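Local coordinates for TOG array regulator of axonemal microtubules protein 1 (Mus musculus, PDB 5DN7), which promotes microtubule polymerisation through its HEAT-repeat TOG regions and is required in ciliogenesis for proper acetylation and polyglutamylation of ciliary microtubules and for regulation of cilium length, at residues A[57-61]-A[62-66]; A[65-68]-A[69-73]; A[95-98]-A[99-102]. All blocks are in the same frame, centred on the assembly; numbering follows the deposited sequence.

All three contacts are local, within the TOG 2 region, a HEAT-repeat solenoid. Contacts 1 and 2 follow each other down helix 61-74, sharing Val65 and Gly66, with centres about 11 Å apart. Contact 3, at the end of helix 80-97, has its centre about 12 Å from that of contact 1 and touches it directly: Leu64 CD1 lies 4.2 Å from Leu97 CD2 and 3.5 Å from Gln100 OE1. Contacts 2 and 3 do not touch, their nearest atoms being about 5 Å apart. Contacts 1 and 3 involve linkers at the rough ends of the predicted HEAT 5 repeat, whereas TOG domains generally meet tubulin through loops within repeats, so neither is likely to face tubulin.

Contact 1 of 3, residues A[57-61]-A[62-66]; sequences SSTPH and ASLVG
Pro60 O and His61 O receive the first helical hydrogen bonds of this start to helix 61-74, with Pro60 as N-cap. Leu64 N reaches Pro60 O at 3.2 Å, nearly straight (N-H...O 167°) and in the carbonyl plane. Val65 N donates to His61 O at 2.9 Å. Both bonds span four residues, the helical pattern that opens the predicted HEAT 5 repeat. One turn along, a methyl of Val65 lies over a face of the His61 imidazole: CG2 is 3.8 Å from the ring centroid and 29° off the normal, a CH-pi contact. His61 CG is anti to the backbone N (chi1 176°), which brings the ring beside Val65, where it also meets the ring of Phe104. Before the cap, the Thr59 side chain crosses that of Leu64 obliquely, CG2 lying 3.9 Å from Leu64 CG. With an alanine at Leu64, CG and both methyls would be missing, which would probably leave a gap beside the Thr59 methyl, though Ser63 CB would remain its neighbour. Farther out, Thr59 CG2 comes 3.8 Å from Ser63 CB, while the ring atom Pro60 CG rests 4.0 Å from Ser63 OG.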
loop_
_atom_site.group_PDB
_atom_site.type_symbol
_atom_site.label_atom_id
_atom_site.label_comp_id
_atom_site.label_asym_id
_atom_site.label_seq_id
_atom_site.Cartn_x
_atom_site.Cartn_y
_atom_site.Cartn_z
ATOM N N SER A 57 -2.683 14.932 -19.017
ATOM C CA SER A 57 -1.557 15.237 -19.892
ATOM C C SER A 57 -1.753 16.596 -20.573
ATOM O O SER A 57 -0.826 17.126 -21.193
ATOM C CB SER A 57 -1.360 14.133 -20.941
ATOM O OG SER A 57 -2.169 14.358 -22.081
ATOM N N SER A 58 -2.958 17.149 -20.451
ATOM C CA SER A 58 -3.286 18.491 -20.916
ATOM C C SER A 58 -3.291 19.473 -19.787
ATOM O O SER A 58 -3.498 20.640 -19.987
ATOM C CB SER A 58 -4.677 18.530 -21.521
ATOM O OG SER A 58 -4.725 17.750 -22.665
ATOM N N THR A 59 -3.092 18.963 -18.595
ATOM C CA THR A 59 -3.136 19.753 -17.376
ATOM C C THR A 59 -1.733 20.092 -16.920
ATOM O O THR A 59 -0.883 19.212 -16.806
ATOM C CB THR A 59 -3.857 18.998 -16.248
ATOM O OG1 THR A 59 -5.110 18.501 -16.731
ATOM C CG2 THR A 59 -4.096 19.905 -15.054
ATOM N N PRO A 60 -1.481 21.374 -16.665
ATOM C CA PRO A 60 -0.195 21.784 -16.099
ATOM C C PRO A 60 0.105 21.119 -14.753
ATOM O O PRO A 60 -0.784 20.929 -13.921
ATOM C CB PRO A 60 -0.343 23.306 -15.935
ATOM C CG PRO A 60 -1.794 23.605 -16.140
ATOM C CD PRO A 60 -2.331 22.521 -17.018
ATOM N N HIS A 61 1.379 20.790 -14.565
ATOM C CA HIS A 61 1.886 20.156 -13.359
ATOM C C HIS A 61 1.404 20.808 -12.060
ATOM O O HIS A 61 0.965 20.114 -11.134
ATOM C CB HIS A 61 3.413 20.156 -13.396
ATOM C CG HIS A 61 4.043 19.608 -12.155
ATOM N ND1 HIS A 61 4.263 18.262 -11.963
ATOM C CD2 HIS A 61 4.489 20.227 -11.035
ATOM C CE1 HIS A 61 4.818 18.075 -10.777
ATOM N NE2 HIS A 61 4.969 19.251 -10.196
ATOM N N ALA A 62 1.487 22.135 -11.999
ATOM C CA ALA A 62 1.109 22.892 -10.804
ATOM C C ALA A 62 -0.345 22.640 -10.397
ATOM O O ALA A 62 -0.661 22.470 -9.206
ATOM C CB ALA A 62 1.342 24.379 -11.037
ATOM N N SER A 63 -1.221 22.614 -11.396
ATOM C CA SER A 63 -2.628 22.333 -11.162
ATOM C C SER A 63 -2.834 20.909 -10.638
ATOM O O SER A 63 -3.564 20.721 -9.675
ATOM C CB SER A 63 -3.443 22.561 -12.438
ATOM O OG SER A 63 -3.678 23.944 -12.647
ATOM N N LEU A 64 -2.187 19.919 -11.252
ATOM C CA LEU A 64 -2.263 18.538 -10.763
ATOM C C LEU A 64 -1.798 18.411 -9.303
ATOM O O LEU A 64 -2.389 17.648 -8.506
ATOM C CB LEU A 64 -1.443 17.607 -11.653
ATOM C CG LEU A 64 -2.026 17.345 -13.041
ATOM C CD1 LEU A 64 -1.084 16.494 -13.884
ATOM C CD2 LEU A 64 -3.392 16.688 -12.918
ATOM N N VAL A 65 -0.747 19.162 -8.962
ATOM C CA VAL A 65 -0.258 19.241 -7.585
ATOM C C VAL A 65 -1.343 19.799 -6.659
ATOM O O VAL A 65 -1.590 19.267 -5.554
ATOM C CB VAL A 65 1.019 20.125 -7.480
ATOM C CG1 VAL A 65 1.429 20.330 -6.024
ATOM C CG2 VAL A 65 2.164 19.508 -8.256
ATOM N N GLY A 66 -1.997 20.869 -7.108
ATOM C CA GLY A 66 -3.108 21.410 -6.342
ATOM C C GLY A 66 -4.212 20.385 -6.092
ATOM O O GLY A 66 -4.637 20.176 -4.954
#

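Contact 2 of 3, residues A[65-68]-A[69-73]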
loop_
_atom_site.group_PDB
_atom_site.type_symbol
_atom_site.label_atom_id
_atom_site.label_comp_id
_atom_site.label_asym_id
_atom_site.label_seq_id
_atom_site.Cartn_x
_atom_site.Cartn_y
_atom_site.Cartn_z
ATOM N N VAL A 65 -0.747 19.162 -8.962
ATOM C CA VAL A 65 -0.258 19.241 -7.585
ATOM C C VAL A 65 -1.343 19.799 -6.659
ATOM O O VAL A 65 -1.590 19.267 -5.554
ATOM C CB VAL A 65 1.019 20.125 -7.480
ATOM C CG1 VAL A 65 1.429 20.330 -6.024
ATOM C CG2 VAL A 65 2.164 19.508 -8.256
ATOM N N GLY A 66 -1.997 20.869 -7.108
ATOM C CA GLY A 66 -3.108 21.410 -6.342
ATOM C C GLY A 66 -4.212 20.385 -6.092
ATOM O O GLY A 66 -4.637 20.176 -4.954
ATOM N N PHE A 67 -4.656 19.738 -7.165
ATOM C CA PHE A 67 -5.724 18.741 -7.121
ATOM C C PHE A 67 -5.410 17.616 -6.141
ATOM O O PHE A 67 -6.223 17.262 -5.283
ATOM C CB PHE A 67 -5.944 18.172 -8.526
ATOM C CG PHE A 67 -7.162 17.290 -8.652
ATOM C CD1 PHE A 67 -8.426 17.779 -8.367
ATOM C CD2 PHE A 67 -7.046 15.990 -9.094
ATOM C CE1 PHE A 67 -9.545 16.975 -8.490
ATOM C CE2 PHE A 67 -8.162 15.189 -9.223
ATOM C CZ PHE A 67 -9.411 15.684 -8.919
ATOM N N ILE A 68 -4.215 17.057 -6.283
ATOM C CA ILE A 68 -3.788 15.971 -5.421
ATOM C C ILE A 68 -3.743 16.458 -3.969
ATOM O O ILE A 68 -4.122 15.723 -3.057
ATOM C CB ILE A 68 -2.417 15.406 -5.865
ATOM C CG1 ILE A 68 -2.590 14.566 -7.132
ATOM C CG2 ILE A 68 -1.800 14.554 -4.773
ATOM C CD1 ILE A 68 -1.318 14.337 -7.910
ATOM N N SER A 69 -3.327 17.708 -3.769
ATOM C CA SER A 69 -3.312 18.319 -2.436
ATOM C C SER A 69 -4.725 18.352 -1.817
ATOM O O SER A 69 -4.944 17.982 -0.649
ATOM C CB SER A 69 -2.713 19.728 -2.541
ATOM O OG SER A 69 -2.539 20.334 -1.275
ATOM N N LEU A 70 -5.689 18.768 -2.628
ATOM C CA LEU A 70 -7.094 18.744 -2.249
ATOM C C LEU A 70 -7.554 17.341 -1.825
ATOM O O LEU A 70 -8.160 17.167 -0.754
ATOM C CB LEU A 70 -7.958 19.235 -3.406
ATOM C CG LEU A 70 -9.450 19.207 -3.113
ATOM C CD1 LEU A 70 -9.745 20.181 -1.980
ATOM C CD2 LEU A 70 -10.243 19.555 -4.348
ATOM N N LEU A 71 -7.258 16.345 -2.658
ATOM C CA LEU A 71 -7.596 14.962 -2.322
ATOM C C LEU A 71 -6.959 14.545 -0.996
ATOM O O LEU A 71 -7.581 13.864 -0.183
ATOM C CB LEU A 71 -7.164 14.013 -3.441
ATOM C CG LEU A 71 -7.853 14.281 -4.785
ATOM C CD1 LEU A 71 -7.485 13.238 -5.816
ATOM C CD2 LEU A 71 -9.360 14.366 -4.637
ATOM N N TYR A 72 -5.728 14.978 -0.768
ATOM C CA TYR A 72 -5.024 14.633 0.453
ATOM C C TYR A 72 -5.749 15.224 1.654
ATOM O O TYR A 72 -5.861 14.585 2.705
ATOM C CB TYR A 72 -3.574 15.126 0.392
ATOM C CG TYR A 72 -2.723 14.723 1.580
ATOM C CD1 TYR A 72 -2.283 13.412 1.729
ATOM C CD2 TYR A 72 -2.347 15.661 2.548
ATOM C CE1 TYR A 72 -1.500 13.032 2.807
ATOM C CE2 TYR A 72 -1.556 15.296 3.630
ATOM C CZ TYR A 72 -1.138 13.974 3.757
ATOM O OH TYR A 72 -0.356 13.583 4.829
ATOM N N ASN A 73 -6.234 16.434 1.535
ATOM C CA ASN A 73 -7.031 16.990 2.585
ATOM C C ASN A 73 -8.359 16.302 2.807
ATOM O O ASN A 73 -8.782 16.146 3.895
ATOM C CB ASN A 73 -7.140 18.496 2.459
ATOM C CG ASN A 73 -5.813 19.185 2.675
ATOM O OD1 ASN A 73 -5.442 20.039 1.911
ATOM N ND2 ASN A 73 -5.100 18.810 3.700
#
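Phe67 brings the ring carbon CE2 within 4.0 Å of Leu71 CD1, one turn ahead on the same helix. The two side chains cross at a slant, and the methyl approaches the ring obliquely. Two torsions make this possible: Phe67 holds CG anti to its own backbone N (chi1 -171°), whereas Leu71 turns CG anti to its carbonyl carbon (chi1 -62°). The same Leu71 conformation sets its CG 3.4 Å from Phe67 O, the carbonyl that also accepts the Leu71 N-H at 3.0 Å. One residue therefore meets both the backbone and the ring of Phe67.

The other bonds across the segments follow the i to i+4 pattern of a regular alpha-helix. Ser69 N to Val65 O and Leu70 N to Gly66 O both measure 2.9 Å; in the first the donor stands 27° out of the carbonyl plane. Tyr72 N closes the series on Ile68 O. The same helical geometry brings Ser69 CB to 3.1 Å from Gly66 O and Leu70 CB to 3.2 Å from Phe67 O.

The buried side chains join this HEAT-repeat helix to its surroundings in the solenoid. Phe67 packs on Leu47 and Leu51 of helix 40-52 and, with Ile68, on Leu93 of helix 80-97, where Leu71 meets Thr86 and Val89. Leu70 instead packs on His28 and Leu32 of helix 25-32, while Tyr72 makes a cation-pi contact with Lys114 of helix 105-114, whose NZ also bonds to Tyr72 O.

Contact 3 of 3, residues A[95-98]-A[99-102]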
loop_
_atom_site.group_PDB
_atom_site.type_symbol
_atom_site.label_atom_id
_atom_site.label_comp_id
_atom_site.label_asym_id
_atom_site.label_seq_id
_atom_site.Cartn_x
_atom_site.Cartn_y
_atom_site.Cartn_z
ATOM N N ILE A 95 -5.306 6.175 -12.554
ATOM C CA ILE A 95 -5.601 5.543 -13.812
ATOM C C ILE A 95 -5.390 6.478 -15.006
ATOM O O ILE A 95 -4.707 6.134 -15.922
ATOM C CB ILE A 95 -7.027 4.984 -13.877
ATOM C CG1 ILE A 95 -7.251 3.864 -12.884
ATOM C CG2 ILE A 95 -7.320 4.487 -15.266
ATOM C CD1 ILE A 95 -6.072 2.974 -12.708
ATOM N N ARG A 96 -5.998 7.647 -14.974
ATOM C CA ARG A 96 -5.909 8.591 -16.058
ATOM C C ARG A 96 -4.470 9.060 -16.283
ATOM O O ARG A 96 -4.058 9.306 -17.388
ATOM C CB ARG A 96 -6.818 9.785 -15.818
ATOM C CG ARG A 96 -8.278 9.484 -15.566
ATOM C CD ARG A 96 -8.980 8.859 -16.742
ATOM N NE ARG A 96 -9.162 9.786 -17.832
ATOM C CZ ARG A 96 -9.496 9.439 -19.063
ATOM N NH1 ARG A 96 -9.714 8.182 -19.374
ATOM N NH2 ARG A 96 -9.625 10.358 -19.983
ATOM N N LEU A 97 -3.717 9.153 -15.215
ATOM C CA LEU A 97 -2.362 9.628 -15.276
ATOM C C LEU A 97 -1.419 8.765 -16.067
ATOM O O LEU A 97 -0.638 9.269 -16.811
ATOM C CB LEU A 97 -1.796 9.847 -13.888
ATOM C CG LEU A 97 -2.222 11.100 -13.145
ATOM C CD1 LEU A 97 -1.637 11.149 -11.760
ATOM C CD2 LEU A 97 -1.843 12.319 -13.919
ATOM N N GLY A 98 -1.478 7.467 -15.894
ATOM C CA GLY A 98 -0.531 6.602 -16.544
ATOM C C GLY A 98 0.880 6.814 -16.065
ATOM O O GLY A 98 1.120 6.682 -14.874
ATOM N N GLU A 99 1.794 7.089 -16.989
ATOM C CA GLU A 99 3.199 7.271 -16.659
ATOM C C GLU A 99 3.371 8.505 -15.792
ATOM O O GLU A 99 4.207 8.530 -14.888
ATOM C CB GLU A 99 4.038 7.400 -17.932
ATOM C CG GLU A 99 4.016 8.788 -18.551
ATOM C CD GLU A 99 4.819 8.866 -19.834
ATOM O OE1 GLU A 99 5.923 9.450 -19.813
ATOM O OE2 GLU A 99 4.346 8.342 -20.866
ATOM N N GLN A 100 2.511 9.459 -15.975
ATOM C CA GLN A 100 2.626 10.699 -15.296
ATOM C C GLN A 100 2.573 10.430 -13.794
ATOM O O GLN A 100 2.894 11.276 -13.014
ATOM C CB GLN A 100 1.471 11.595 -15.690
ATOM C CG GLN A 100 1.779 12.621 -16.748
ATOM C CD GLN A 100 0.739 13.704 -16.830
ATOM O OE1 GLN A 100 0.866 14.727 -16.208
ATOM N NE2 GLN A 100 -0.273 13.478 -17.611
ATOM N N VAL A 101 2.125 9.253 -13.398
ATOM C CA VAL A 101 2.040 8.971 -11.994
ATOM C C VAL A 101 3.404 8.961 -11.403
ATOM O O VAL A 101 3.571 9.234 -10.253
ATOM C CB VAL A 101 1.190 7.753 -11.611
ATOM C CG1 VAL A 101 1.974 6.473 -11.662
ATOM C CG2 VAL A 101 0.597 7.949 -10.242
ATOM N N GLN A 102 4.384 8.667 -12.222
ATOM C CA GLN A 102 5.746 8.569 -11.733
ATOM C C GLN A 102 6.089 9.912 -11.112
ATOM O O GLN A 102 6.763 9.981 -10.086
ATOM C CB GLN A 102 6.711 8.249 -12.874
ATOM C CG GLN A 102 8.133 7.961 -12.423
ATOM C CD GLN A 102 8.855 7.002 -13.349
ATOM O OE1 GLN A 102 8.408 5.876 -13.567
ATOM N NE2 GLN A 102 9.979 7.446 -13.901
#
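Leu97, the last residue of helix 80-97, spreads its two methyls between Gln100 and Val101 of the turn that follows. CD2 touches the aliphatic part of Gln100, 3.8 Å from Gln100 CB, and CD1 faces Val101 CG2 at 4.2 Å; both pairs of side chains cross at about a right angle. The leucine can serve both because CG is anti to its carbonyl carbon and the fork opens toward the turn.

Gln100 has an unusual first torsion (chi1 -99°), off the common staggered values, and is extended beyond CG. This carries its amide across Leu97, with CD 4.1 Å from Leu97 CD2. Val101 also has a less favoured shape: at chi1 86° CG1 sits between the backbone N and the carbonyl carbon, 3.3 Å from Gly98 O, leaving CG2 anti to the backbone N and directed at Leu97.

Gly98 ends the helix with a positive phi of 65°, a value that by itself favours glycine; a beta carbon there would collide with Glu99 N. The chain turns, and Gln100 N gives Leu97 O a long hydrogen bond of 3.3 Å, its donor well above the carbonyl plane. A second bond, from Val101 N to Gly98 O at 3.1 Å, is less certain, since that nitrogen is crowded in the model.

At the rough end of the predicted HEAT 5 repeat, this glycine-terminated turn joins helix 80-97 to helix 105-114 in the TOG 2 solenoid. Val101 packs on Leu134 and Glu137 of helix 121-138, while Leu97 meets Pro56, Gln100 meets Ser57 and Arg96 NE bonds to Phe54 O, all in the linker between helix 40-52 and helix 61-74.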